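Local coordinates for McyG protein (Microcystis aeruginosa PCC 7806, PDB 4R0M), which binds phenylalanyl-adenylate in its adenylation domain and probably activates carboxylic acids for transfer to its peptidyl carrier domain during microcystin synthesis, at residues V73-A78 with P97-V102; E133-I138 with W150-V155; L481-F486 with Y517-E522. One frame throughout, in Å; residues are numbered along the deposited sequence.

Interaction 1. Residues V73-A78 with P97-V102; sequences VILQIA and PVPLTV
L75 lies alongside the ring of P97, with its CD1 3.7 Å from P97 CB, and its CB rests near CA of P99, whose ring follows on the same face of the sheet. The third flat group is the Q76 amide, which a bend at chi2 (-77°) folds back beside the carbonyls of L100 and T101. An alanine in place of Q76 would remove this amide, and the two carbonyls would probably be left without the polar group that lies against them.

Three backbone hydrogen bonds join the segments: V98 N to V73 O at 2.7 Å, L75 N to V98 O at 2.9 Å and L100 N to L75 O at 3.1 Å. Parallel bridges V73–P97, I74–V98 and L75–P99 fix the register, with the strand axes turned 34° apart. I74 and V98 occupy the face opposite L75. There I74 CG2, set anti to the backbone N, meets L100 CD1 at 3.8 Å. Past the strands, V102 CG2 packs against A78 N at 3.8 Å.

P97 and P99 have no N-H to offer on the side facing away from 73-76, which is consistent with 96-99 being the outermost strand of its sheet within this chain. On the other flank of 72-76, I74 and Q76 bond to strand 128-130. Helix 80-93, the connection of this beta-alpha-beta unit, covers V73, L75 and P97 with C90, F83 and F91, while helix 111-122 packs on I74, Q76 and L100.

Interaction 2. Residues E133-I138 with W150-V155; sequences ELITEI and WQVISV
W150 meets I138 edge-on, its indole nitrogen directed at the I138 backbone carbonyl. The NE1 to I138 O distance is 2.8 Å and the bond is bent, with an N-H...O angle of 144°. The oxygen is tilted 22° from the indole plane, and NE1 in turn stands 42° above the plane of the carbonyl, so neither group lies flat with the other. The ring reaches this position because W150 CG is anti to its own backbone N, which carries the indole toward helix 135-144.

The side chain of I138 crosses both W150 and V152 at about a right angle. One methyl serves both partners: I138 CG2 is 3.9 Å from CZ2 of the W150 ring and 3.8 Å from V152 CG2. V152 thus divides its two branches between the isoleucines, since its other methyl, CG1, lies 3.7 Å from I135 CD1.

I135 directs its longer branch toward the strand. CG1 is anti to the backbone N, which leaves CG2 in the crowded position between N and the carbonyl carbon, and CD1 ends against main chain, 3.5 Å from S154 N. The CA atoms of I135 and S154 are 6.4 Å apart, the nearest such pair of the two segments. S154 itself turns to the following helix, where its OG accepts from E157 N as an N-cap.

The contact therefore seats the first turn of helix 135-144 on strand 152-154 within one beta-alpha-beta unit. The side-chain contacts are apolar; the directional element among them is the indole N-H bond, which probably helps to fix the ring's rotation, and W120, meeting W150 edge-to-face, probably steadies the ring further.

Interaction 3. Residues L481-F486 with Y517-E522; sequences LLIITF and YVIPLE
F486 and P520 form the aromatic part of this contact. P520 CA lies over one face of the F486 ring, 4.1 Å from its centroid and 28° off the normal, which is a CH-pi arrangement. A chi1 of 79° places F486 CG between its own N and carbonyl carbon and swings the ring toward the neighbouring strand, where CE1 also comes to 3.7 Å from P520 CG. V518 CG1 approaches the same ring obliquely. Y517 differs in geometry: L481 CD1 and I483 CG1 sit at the edge of its ring, the leucine methyl 3.8 Å from CE2.

Among the backbone bonds, I484 sits at the centre. Its N donates to Y517 O at 3.0 Å, and its O accepts from I519 N at 2.9 Å. F486 N to I519 O follows at 3.2 Å, whereas the last link, L521 N to F486 O, is weak because of its 123° angle. CA-H...O contacts from V518, T485 and P520 lie between these bonds.

Aliphatic packing fills the side opposite F486 and V518. I519 CD1 lies alongside both T485 CG2 and I483 CG2, at 4.1 Å from the latter, and helix 536-545 covers this face through F543 and L539. Helix 498-511, the crossover of the unit, packs on F486 and V518.

The parallel pairing closes a beta-alpha-beta unit in what is consistent with the small C-terminal subdomain of ANL enzymes. Largely apolar side chains on both faces probably shield the peptide bonds from solvent, and P520, whose ring nitrogen carries no hydrogen, interrupts donation along the outer side of an edge strand.

Overall arrangement
From the N terminus, interaction 1 closes first, across helix 80-93, and interaction 2 follows across the remainder of helix 135-144 and the loop to W150. The two are in series, without nesting or crossing, yet both reach one four-stranded parallel sheet: 97-102 holds one edge and 150-155 the other. Their centres lie 11 Å apart, and L134 touches Q76, A78 and V102, joining them directly. Interaction 3 closes much later, across helix 498-511, in a separate three-stranded sheet. Its centre is 32 Å from that of interaction 1 and 38 Å from that of interaction 2, with no touch, and it ties together a separate part of the fold, consistent with the C-terminal subdomain.

Interaction 1. Residues V73-A78 with P97-V102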
ATOM      1  N   VAL A  73      -8.455  -4.692  19.073  1.00 30.71           N
ATOM      2  CA  VAL A  73      -7.166  -5.340  19.342  1.00 30.05           C
ATOM      3  C   VAL A  73      -6.141  -4.962  18.271  1.00 29.06           C
ATOM      4  O   VAL A  73      -6.457  -4.939  17.077  1.00 28.73           O
ATOM      5  CB  VAL A  73      -7.274  -6.885  19.464  1.00 30.21           C
ATOM      6  CG1 VAL A  73      -8.166  -7.284  20.630  1.00 30.49           C
ATOM      7  CG2 VAL A  73      -7.776  -7.512  18.172  1.00 30.40           C
ATOM      8  N   ILE A  74      -4.922  -4.657  18.707  1.00 27.86           N
ATOM      9  CA  ILE A  74      -3.843  -4.281  17.794  1.00 27.49           C
ATOM     10  C   ILE A  74      -3.142  -5.525  17.254  1.00 27.29           C
ATOM     11  O   ILE A  74      -2.864  -6.461  18.001  1.00 27.84           O
ATOM     12  CB  ILE A  74      -2.825  -3.326  18.469  1.00 27.18           C
ATOM     13  CG1 ILE A  74      -3.490  -1.979  18.781  1.00 27.15           C
ATOM     14  CG2 ILE A  74      -1.588  -3.130  17.593  1.00 26.53           C
ATOM     15  CD1 ILE A  74      -2.600  -0.983  19.501  1.00 27.46           C
ATOM     16  N   LEU A  75      -2.867  -5.529  15.953  1.00 27.60           N
ATOM     17  CA  LEU A  75      -2.147  -6.633  15.318  1.00 28.07           C
ATOM     18  C   LEU A  75      -0.699  -6.266  15.014  1.00 28.61           C
ATOM     19  O   LEU A  75      -0.421  -5.273  14.333  1.00 28.43           O
ATOM     20  CB  LEU A  75      -2.862  -7.091  14.041  1.00 27.99           C
ATOM     21  CG  LEU A  75      -4.009  -8.107  14.128  1.00 28.33           C
ATOM     22  CD1 LEU A  75      -5.236  -7.567  14.855  1.00 28.14           C
ATOM     23  CD2 LEU A  75      -4.379  -8.590  12.732  1.00 28.00           C
ATOM     24  N   GLN A  76       0.213  -7.076  15.546  1.00 29.10           N
ATOM     25  CA  GLN A  76       1.645  -6.943  15.301  1.00 28.98           C
ATOM     26  C   GLN A  76       2.212  -8.322  14.970  1.00 29.15           C
ATOM     27  O   GLN A  76       3.019  -8.881  15.714  1.00 29.08           O
ATOM     28  CB  GLN A  76       2.342  -6.331  16.521  1.00 29.13           C
ATOM     29  CG  GLN A  76       2.068  -4.847  16.713  1.00 28.88           C
ATOM     30  CD  GLN A  76       2.877  -3.981  15.764  1.00 28.87           C
ATOM     31  OE1 GLN A  76       2.438  -3.671  14.654  1.00 28.34           O
ATOM     32  NE2 GLN A  76       4.073  -3.603  16.192  1.00 28.64           N
ATOM     33  N   ILE A  77       1.766  -8.863  13.839  1.00 29.49           N
ATOM     34  CA  ILE A  77       2.060 -10.237  13.451  1.00 29.73           C
ATOM     35  C   ILE A  77       2.769 -10.275  12.099  1.00 29.80           C
ATOM     36  O   ILE A  77       2.186  -9.912  11.074  1.00 30.00           O
ATOM     37  CB  ILE A  77       0.764 -11.082  13.373  1.00 30.24           C
ATOM     38  CG1 ILE A  77      -0.053 -10.955  14.670  1.00 30.00           C
ATOM     39  CG2 ILE A  77       1.092 -12.538  13.072  1.00 30.11           C
ATOM     40  CD1 ILE A  77      -1.523 -11.293  14.522  1.00 29.76           C
ATOM     41  N   ALA A  78       4.023 -10.725  12.104  1.00 29.73           N
ATOM     42  CA  ALA A  78       4.818 -10.824  10.878  1.00 29.57           C
ATOM     43  C   ALA A  78       4.537 -12.112  10.109  1.00 29.40           C
ATOM     44  O   ALA A  78       4.598 -12.129   8.882  1.00 29.84           O
ATOM     45  CB  ALA A  78       6.303 -10.706  11.190  1.00 29.53           C
ATOM     46  N   PRO A  97     -10.200  -5.640  14.515  1.00 24.92           N
ATOM     47  CA  PRO A  97      -8.748  -5.757  14.425  1.00 24.59           C
ATOM     48  C   PRO A  97      -8.129  -4.441  13.962  1.00 24.40           C
ATOM     49  O   PRO A  97      -8.708  -3.742  13.125  1.00 23.72           O
ATOM     50  CB  PRO A  97      -8.547  -6.844  13.369  1.00 24.49           C
ATOM     51  CG  PRO A  97      -9.750  -6.740  12.491  1.00 24.46           C
ATOM     52  CD  PRO A  97     -10.877  -6.230  13.344  1.00 24.69           C
ATOM     53  N   VAL A  98      -6.976  -4.101  14.531  1.00 24.55           N
ATOM     54  CA  VAL A  98      -6.255  -2.888  14.156  1.00 24.82           C
ATOM     55  C   VAL A  98      -4.846  -3.285  13.718  1.00 25.19           C
ATOM     56  O   VAL A  98      -3.908  -3.279  14.524  1.00 25.30           O
ATOM     57  CB  VAL A  98      -6.226  -1.848  15.303  1.00 25.02           C
ATOM     58  CG1 VAL A  98      -5.620  -0.533  14.829  1.00 25.14           C
ATOM     59  CG2 VAL A  98      -7.631  -1.607  15.844  1.00 24.85           C
ATOM     60  N   PRO A  99      -4.698  -3.662  12.435  1.00 25.24           N
ATOM     61  CA  PRO A  99      -3.409  -4.114  11.932  1.00 25.60           C
ATOM     62  C   PRO A  99      -2.447  -2.948  11.767  1.00 25.87           C
ATOM     63  O   PRO A  99      -2.806  -1.923  11.184  1.00 26.35           O
ATOM     64  CB  PRO A  99      -3.751  -4.727  10.562  1.00 25.70           C
ATOM     65  CG  PRO A  99      -5.244  -4.791  10.494  1.00 25.56           C
ATOM     66  CD  PRO A  99      -5.726  -3.687  11.383  1.00 25.35           C
ATOM     67  N   LEU A 100      -1.244  -3.100  12.304  1.00 25.91           N
ATOM     68  CA  LEU A 100      -0.208  -2.086  12.155  1.00 26.06           C
ATOM     69  C   LEU A 100       1.079  -2.723  11.640  1.00 26.04           C
ATOM     70  O   LEU A 100       1.314  -3.915  11.846  1.00 25.08           O
ATOM     71  CB  LEU A 100       0.028  -1.346  13.478  1.00 25.69           C
ATOM     72  CG  LEU A 100      -1.113  -0.472  14.021  1.00 25.62           C
ATOM     73  CD1 LEU A 100      -0.844  -0.063  15.461  1.00 25.63           C
ATOM     74  CD2 LEU A 100      -1.360   0.755  13.153  1.00 25.24           C
ATOM     75  N   THR A 101       1.892  -1.921  10.957  1.00 26.58           N
ATOM     76  CA  THR A 101       3.169  -2.366  10.413  1.00 27.10           C
ATOM     77  C   THR A 101       4.063  -2.896  11.529  1.00 27.56           C
ATOM     78  O   THR A 101       4.186  -2.272  12.585  1.00 27.47           O
ATOM     79  CB  THR A 101       3.889  -1.216   9.672  1.00 27.59           C
ATOM     80  OG1 THR A 101       3.031  -0.696   8.649  1.00 27.92           O
ATOM     81  CG2 THR A 101       5.199  -1.691   9.034  1.00 27.33           C
ATOM     82  N   VAL A 102       4.655  -4.063  11.294  1.00 28.30           N
ATOM     83  CA  VAL A 102       5.661  -4.621  12.187  1.00 29.33           C
ATOM     84  C   VAL A 102       6.944  -3.801  12.050  1.00 29.86           C
ATOM     85  O   VAL A 102       7.450  -3.604  10.945  1.00 30.03           O
ATOM     86  CB  VAL A 102       5.910  -6.116  11.882  1.00 29.96           C
ATOM     87  CG1 VAL A 102       7.202  -6.609  12.521  1.00 30.15           C
ATOM     88  CG2 VAL A 102       4.726  -6.956  12.350  1.00 30.07           C
TER

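Interaction 2. Residues E133-I138 with W150-V155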
ATOM      1  N   GLU A 133       7.709 -15.231  17.413  1.00 42.97           N
ATOM      2  CA  GLU A 133       9.014 -14.629  17.155  1.00 44.08           C
ATOM      3  C   GLU A 133       9.135 -13.225  17.769  1.00 43.11           C
ATOM      4  O   GLU A 133      10.185 -12.869  18.309  1.00 42.68           O
ATOM      5  CB  GLU A 133       9.282 -14.580  15.644  1.00 46.72           C
ATOM      6  CG  GLU A 133      10.749 -14.408  15.264  1.00 49.72           C
ATOM      7  CD  GLU A 133      10.947 -14.010  13.809  1.00 51.85           C
ATOM      8  OE1 GLU A 133      10.270 -13.066  13.342  1.00 53.31           O
ATOM      9  OE2 GLU A 133      11.795 -14.633  13.132  1.00 52.80           O
ATOM     10  N   LEU A 134       8.055 -12.447  17.697  1.00 41.10           N
ATOM     11  CA  LEU A 134       8.076 -11.033  18.084  1.00 40.04           C
ATOM     12  C   LEU A 134       7.598 -10.743  19.503  1.00 40.10           C
ATOM     13  O   LEU A 134       7.850  -9.656  20.026  1.00 40.54           O
ATOM     14  CB  LEU A 134       7.247 -10.198  17.101  1.00 39.40           C
ATOM     15  CG  LEU A 134       7.742 -10.044  15.662  1.00 38.95           C
ATOM     16  CD1 LEU A 134       6.595  -9.588  14.777  1.00 38.55           C
ATOM     17  CD2 LEU A 134       8.912  -9.074  15.572  1.00 38.59           C
ATOM     18  N   ILE A 135       6.909 -11.707  20.115  1.00 40.24           N
ATOM     19  CA  ILE A 135       6.273 -11.528  21.430  1.00 39.72           C
ATOM     20  C   ILE A 135       7.190 -10.877  22.480  1.00 39.63           C
ATOM     21  O   ILE A 135       6.794  -9.915  23.143  1.00 39.65           O
ATOM     22  CB  ILE A 135       5.649 -12.857  21.956  1.00 39.76           C
ATOM     23  CG1 ILE A 135       4.918 -12.653  23.288  1.00 39.48           C
ATOM     24  CG2 ILE A 135       6.686 -13.970  22.078  1.00 39.79           C
ATOM     25  CD1 ILE A 135       3.438 -12.377  23.142  1.00 38.67           C
ATOM     26  N   THR A 136       8.413 -11.389  22.601  1.00 39.59           N
ATOM     27  CA  THR A 136       9.355 -10.948  23.633  1.00 39.88           C
ATOM     28  C   THR A 136       9.837  -9.511  23.413  1.00 39.26           C
ATOM     29  O   THR A 136       9.902  -8.724  24.362  1.00 38.67           O
ATOM     30  CB  THR A 136      10.564 -11.906  23.735  1.00 40.51           C
ATOM     31  OG1 THR A 136      10.101 -13.263  23.709  1.00 40.58           O
ATOM     32  CG2 THR A 136      11.347 -11.665  25.024  1.00 40.07           C
ATOM     33  N   GLU A 137      10.160  -9.182  22.162  1.00 39.02           N
ATOM     34  CA  GLU A 137      10.620  -7.841  21.783  1.00 39.33           C
ATOM     35  C   GLU A 137       9.581  -6.766  22.090  1.00 38.77           C
ATOM     36  O   GLU A 137       9.923  -5.687  22.572  1.00 38.56           O
ATOM     37  CB  GLU A 137      10.959  -7.785  20.291  1.00 39.61           C
ATOM     38  CG  GLU A 137      12.124  -8.656  19.862  1.00 40.70           C
ATOM     39  CD  GLU A 137      12.171  -8.859  18.359  1.00 41.85           C
ATOM     40  OE1 GLU A 137      12.069  -7.861  17.612  1.00 41.71           O
ATOM     41  OE2 GLU A 137      12.312 -10.023  17.924  1.00 42.76           O
ATOM     42  N   ILE A 138       8.317  -7.073  21.801  1.00 38.29           N
ATOM     43  CA  ILE A 138       7.224  -6.118  21.963  1.00 38.19           C
ATOM     44  C   ILE A 138       6.889  -5.893  23.441  1.00 38.48           C
ATOM     45  O   ILE A 138       6.573  -4.771  23.842  1.00 38.20           O
ATOM     46  CB  ILE A 138       5.984  -6.532  21.133  1.00 38.23           C
ATOM     47  CG1 ILE A 138       6.359  -6.605  19.646  1.00 37.97           C
ATOM     48  CG2 ILE A 138       4.830  -5.556  21.338  1.00 37.91           C
ATOM     49  CD1 ILE A 138       5.307  -7.231  18.752  1.00 38.05           C
ATOM     50  N   TRP A 150       0.294  -2.442  29.319  1.00 36.76           N
ATOM     51  CA  TRP A 150       0.831  -3.037  28.097  1.00 35.36           C
ATOM     52  C   TRP A 150       0.725  -4.531  28.158  1.00 36.32           C
ATOM     53  O   TRP A 150       1.348  -5.172  29.011  1.00 36.72           O
ATOM     54  CB  TRP A 150       2.288  -2.619  27.950  1.00 33.53           C
ATOM     55  CG  TRP A 150       2.940  -2.888  26.613  1.00 31.71           C
ATOM     56  CD1 TRP A 150       3.771  -3.952  26.273  1.00 30.85           C
ATOM     57  CD2 TRP A 150       2.878  -2.053  25.402  1.00 30.64           C
ATOM     58  NE1 TRP A 150       4.203  -3.843  24.977  1.00 30.34           N
ATOM     59  CE2 TRP A 150       3.704  -2.729  24.396  1.00 30.29           C
ATOM     60  CE3 TRP A 150       2.238  -0.865  25.061  1.00 30.53           C
ATOM     61  CZ2 TRP A 150       3.869  -2.219  23.114  1.00 30.10           C
ATOM     62  CZ3 TRP A 150       2.412  -0.360  23.764  1.00 30.11           C
ATOM     63  CH2 TRP A 150       3.208  -1.022  22.816  1.00 29.76           C
ATOM     64  N   GLN A 151      -0.079  -5.096  27.261  1.00 37.18           N
ATOM     65  CA  GLN A 151      -0.296  -6.542  27.206  1.00 37.91           C
ATOM     66  C   GLN A 151      -0.140  -7.076  25.791  1.00 36.94           C
ATOM     67  O   GLN A 151      -0.705  -6.529  24.841  1.00 37.01           O
ATOM     68  CB  GLN A 151      -1.676  -6.909  27.761  1.00 40.08           C
ATOM     69  CG  GLN A 151      -1.709  -7.141  29.266  1.00 43.44           C
ATOM     70  CD  GLN A 151      -1.070  -8.460  29.682  1.00 46.02           C
ATOM     71  OE1 GLN A 151      -1.127  -9.456  28.953  1.00 47.67           O
ATOM     72  NE2 GLN A 151      -0.465  -8.473  30.865  1.00 46.31           N
ATOM     73  N   VAL A 152       0.639  -8.146  25.664  1.00 35.87           N
ATOM     74  CA  VAL A 152       0.883  -8.791  24.378  1.00 35.82           C
ATOM     75  C   VAL A 152       0.629 -10.291  24.504  1.00 36.04           C
ATOM     76  O   VAL A 152       1.013 -10.910  25.499  1.00 36.44           O
ATOM     77  CB  VAL A 152       2.328  -8.557  23.872  1.00 35.87           C
ATOM     78  CG1 VAL A 152       2.430  -8.862  22.383  1.00 35.53           C
ATOM     79  CG2 VAL A 152       2.784  -7.127  24.143  1.00 35.64           C
ATOM     80  N   ILE A 153      -0.024 -10.868  23.499  1.00 35.60           N
ATOM     81  CA  ILE A 153      -0.262 -12.311  23.461  1.00 36.11           C
ATOM     82  C   ILE A 153      -0.019 -12.880  22.058  1.00 35.62           C
ATOM     83  O   ILE A 153      -0.330 -12.239  21.053  1.00 35.50           O
ATOM     84  CB  ILE A 153      -1.670 -12.682  24.005  1.00 36.79           C
ATOM     85  CG1 ILE A 153      -1.787 -14.197  24.217  1.00 37.62           C
ATOM     86  CG2 ILE A 153      -2.781 -12.138  23.107  1.00 36.56           C
ATOM     87  CD1 ILE A 153      -2.906 -14.615  25.146  1.00 38.60           C
ATOM     88  N   SER A 154       0.560 -14.076  22.000  1.00 35.58           N
ATOM     89  CA  SER A 154       0.807 -14.739  20.724  1.00 35.96           C
ATOM     90  C   SER A 154      -0.448 -15.451  20.224  1.00 35.98           C
ATOM     91  O   SER A 154      -1.276 -15.908  21.021  1.00 35.45           O
ATOM     92  CB  SER A 154       1.970 -15.728  20.840  1.00 35.66           C
ATOM     93  OG  SER A 154       1.608 -16.850  21.623  1.00 36.55           O
ATOM     94  N   VAL A 155      -0.578 -15.538  18.901  1.00 35.80           N
ATOM     95  CA  VAL A 155      -1.675 -16.267  18.265  1.00 36.86           C
ATOM     96  C   VAL A 155      -1.644 -17.748  18.666  1.00 38.28           C
ATOM     97  O   VAL A 155      -2.691 -18.351  18.909  1.00 38.55           O
ATOM     98  CB  VAL A 155      -1.645 -16.107  16.727  1.00 36.29           C
ATOM     99  CG1 VAL A 155      -2.728 -16.949  16.065  1.00 36.01           C
ATOM    100  CG2 VAL A 155      -1.812 -14.646  16.339  1.00 35.78           C
TER

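Interaction 3. Residues L481-F486 with Y517-E522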
ATOM      1  N   LEU A 481      13.941  25.629  -4.220  1.00 48.38           N
ATOM      2  CA  LEU A 481      15.011  24.666  -4.453  1.00 46.90           C
ATOM      3  C   LEU A 481      14.453  23.264  -4.689  1.00 46.07           C
ATOM      4  O   LEU A 481      13.503  22.843  -4.023  1.00 45.86           O
ATOM      5  CB  LEU A 481      15.991  24.642  -3.271  1.00 47.04           C
ATOM      6  CG  LEU A 481      16.637  25.936  -2.752  1.00 47.06           C
ATOM      7  CD1 LEU A 481      17.440  25.650  -1.491  1.00 46.47           C
ATOM      8  CD2 LEU A 481      17.515  26.608  -3.799  1.00 46.89           C
ATOM      9  N   LEU A 482      15.042  22.556  -5.649  1.00 43.55           N
ATOM     10  CA  LEU A 482      14.734  21.152  -5.878  1.00 41.40           C
ATOM     11  C   LEU A 482      15.713  20.297  -5.089  1.00 40.39           C
ATOM     12  O   LEU A 482      16.930  20.434  -5.240  1.00 40.51           O
ATOM     13  CB  LEU A 482      14.809  20.809  -7.370  1.00 41.00           C
ATOM     14  CG  LEU A 482      14.770  19.327  -7.769  1.00 40.70           C
ATOM     15  CD1 LEU A 482      13.395  18.716  -7.524  1.00 40.22           C
ATOM     16  CD2 LEU A 482      15.187  19.149  -9.221  1.00 40.54           C
ATOM     17  N   ILE A 483      15.178  19.419  -4.245  1.00 39.13           N
ATOM     18  CA  ILE A 483      16.005  18.529  -3.437  1.00 38.24           C
ATOM     19  C   ILE A 483      15.778  17.083  -3.858  1.00 37.52           C
ATOM     20  O   ILE A 483      14.640  16.641  -4.021  1.00 37.29           O
ATOM     21  CB  ILE A 483      15.759  18.715  -1.916  1.00 38.20           C
ATOM     22  CG1 ILE A 483      16.151  20.127  -1.466  1.00 38.86           C
ATOM     23  CG2 ILE A 483      16.566  17.712  -1.102  1.00 37.06           C
ATOM     24  CD1 ILE A 483      15.073  21.169  -1.667  1.00 40.14           C
ATOM     25  N   ILE A 484      16.881  16.364  -4.041  1.00 37.49           N
ATOM     26  CA  ILE A 484      16.848  14.968  -4.438  1.00 37.84           C
ATOM     27  C   ILE A 484      17.564  14.109  -3.398  1.00 38.82           C
ATOM     28  O   ILE A 484      18.730  14.341  -3.077  1.00 39.31           O
ATOM     29  CB  ILE A 484      17.454  14.773  -5.848  1.00 37.60           C
ATOM     30  CG1 ILE A 484      16.451  15.233  -6.912  1.00 37.21           C
ATOM     31  CG2 ILE A 484      17.859  13.321  -6.079  1.00 37.94           C
ATOM     32  CD1 ILE A 484      17.051  15.491  -8.278  1.00 37.28           C
ATOM     33  N   THR A 485      16.840  13.132  -2.860  1.00 39.46           N
ATOM     34  CA  THR A 485      17.412  12.157  -1.945  1.00 40.14           C
ATOM     35  C   THR A 485      17.383  10.789  -2.602  1.00 40.82           C
ATOM     36  O   THR A 485      16.456  10.471  -3.347  1.00 41.13           O
ATOM     37  CB  THR A 485      16.648  12.102  -0.609  1.00 41.54           C
ATOM     38  OG1 THR A 485      15.258  11.862  -0.861  1.00 42.21           O
ATOM     39  CG2 THR A 485      16.807  13.414   0.158  1.00 41.90           C
ATOM     40  N   PHE A 486      18.408   9.988  -2.328  1.00 41.37           N
ATOM     41  CA  PHE A 486      18.545   8.671  -2.932  1.00 42.15           C
ATOM     42  C   PHE A 486      19.378   7.760  -2.034  1.00 43.12           C
ATOM     43  O   PHE A 486      19.964   8.213  -1.052  1.00 43.35           O
ATOM     44  CB  PHE A 486      19.190   8.790  -4.322  1.00 41.96           C
ATOM     45  CG  PHE A 486      20.682   8.971  -4.287  1.00 42.34           C
ATOM     46  CD1 PHE A 486      21.244  10.207  -3.983  1.00 42.57           C
ATOM     47  CD2 PHE A 486      21.530   7.902  -4.559  1.00 42.84           C
ATOM     48  CE1 PHE A 486      22.619  10.372  -3.947  1.00 42.82           C
ATOM     49  CE2 PHE A 486      22.907   8.060  -4.521  1.00 43.13           C
ATOM     50  CZ  PHE A 486      23.452   9.298  -4.216  1.00 43.11           C
ATOM     51  N   TYR A 517      20.388  20.362  -3.869  1.00 41.31           N
ATOM     52  CA  TYR A 517      21.074  19.384  -3.026  1.00 41.79           C
ATOM     53  C   TYR A 517      20.749  17.954  -3.445  1.00 41.89           C
ATOM     54  O   TYR A 517      19.605  17.642  -3.782  1.00 42.37           O
ATOM     55  CB  TYR A 517      20.707  19.582  -1.551  1.00 42.07           C
ATOM     56  CG  TYR A 517      20.965  20.976  -1.021  1.00 42.16           C
ATOM     57  CD1 TYR A 517      22.237  21.355  -0.587  1.00 42.52           C
ATOM     58  CD2 TYR A 517      19.935  21.915  -0.948  1.00 42.31           C
ATOM     59  CE1 TYR A 517      22.474  22.631  -0.098  1.00 42.83           C
ATOM     60  CE2 TYR A 517      20.162  23.193  -0.460  1.00 42.45           C
ATOM     61  CZ  TYR A 517      21.433  23.544  -0.036  1.00 42.77           C
ATOM     62  OH  TYR A 517      21.663  24.811   0.447  1.00 43.16           O
ATOM     63  N   VAL A 518      21.766  17.098  -3.430  1.00 42.06           N
ATOM     64  CA  VAL A 518      21.598  15.671  -3.697  1.00 42.26           C
ATOM     65  C   VAL A 518      22.210  14.891  -2.539  1.00 42.43           C
ATOM     66  O   VAL A 518      23.432  14.846  -2.384  1.00 42.46           O
ATOM     67  CB  VAL A 518      22.240  15.240  -5.037  1.00 42.87           C
ATOM     68  CG1 VAL A 518      21.994  13.762  -5.302  1.00 41.85           C
ATOM     69  CG2 VAL A 518      21.699  16.070  -6.192  1.00 42.54           C
ATOM     70  N   ILE A 519      21.350  14.278  -1.728  1.00 43.13           N
ATOM     71  CA  ILE A 519      21.773  13.638  -0.483  1.00 42.58           C
ATOM     72  C   ILE A 519      21.665  12.109  -0.529  1.00 43.24           C
ATOM     73  O   ILE A 519      20.562  11.562  -0.632  1.00 42.96           O
ATOM     74  CB  ILE A 519      20.970  14.165   0.727  1.00 42.06           C
ATOM     75  CG1 ILE A 519      20.848  15.694   0.676  1.00 41.55           C
ATOM     76  CG2 ILE A 519      21.614  13.701   2.029  1.00 42.09           C
ATOM     77  CD1 ILE A 519      19.581  16.237   1.300  1.00 40.85           C
ATOM     78  N   PRO A 520      22.817  11.415  -0.453  1.00 43.81           N
ATOM     79  CA  PRO A 520      22.848   9.962  -0.302  1.00 44.30           C
ATOM     80  C   PRO A 520      22.326   9.549   1.068  1.00 45.61           C
ATOM     81  O   PRO A 520      22.542  10.258   2.057  1.00 46.32           O
ATOM     82  CB  PRO A 520      24.340   9.624  -0.414  1.00 44.39           C
ATOM     83  CG  PRO A 520      24.957  10.793  -1.103  1.00 44.08           C
ATOM     84  CD  PRO A 520      24.168  11.972  -0.626  1.00 44.00           C
ATOM     85  N   LEU A 521      21.639   8.413   1.118  1.00 46.33           N
ATOM     86  CA  LEU A 521      21.070   7.915   2.362  1.00 46.87           C
ATOM     87  C   LEU A 521      21.231   6.414   2.534  1.00 47.34           C
ATOM     88  O   LEU A 521      21.159   5.652   1.566  1.00 46.88           O
ATOM     89  CB  LEU A 521      19.592   8.294   2.470  1.00 46.87           C
ATOM     90  CG  LEU A 521      19.270   9.593   3.206  1.00 47.13           C
ATOM     91  CD1 LEU A 521      17.820   9.985   2.970  1.00 46.95           C
ATOM     92  CD2 LEU A 521      19.555   9.457   4.697  1.00 47.21           C
ATOM     93  N   GLU A 522      21.464   6.004   3.777  1.00 48.22           N
ATOM     94  CA  GLU A 522      21.451   4.592   4.143  1.00 49.19           C
ATOM     95  C   GLU A 522      20.034   4.055   3.981  1.00 48.65           C
ATOM     96  O   GLU A 522      19.064   4.712   4.372  1.00 46.94           O
ATOM     97  CB  GLU A 522      21.971   4.370   5.575  1.00 50.12           C
ATOM     98  CG  GLU A 522      21.689   5.495   6.565  1.00 50.61           C
ATOM     99  CD  GLU A 522      22.675   6.652   6.459  1.00 51.35           C
ATOM    100  OE1 GLU A 522      22.225   7.785   6.178  1.00 51.10           O
ATOM    101  OE2 GLU A 522      23.895   6.434   6.649  1.00 50.30           O
TER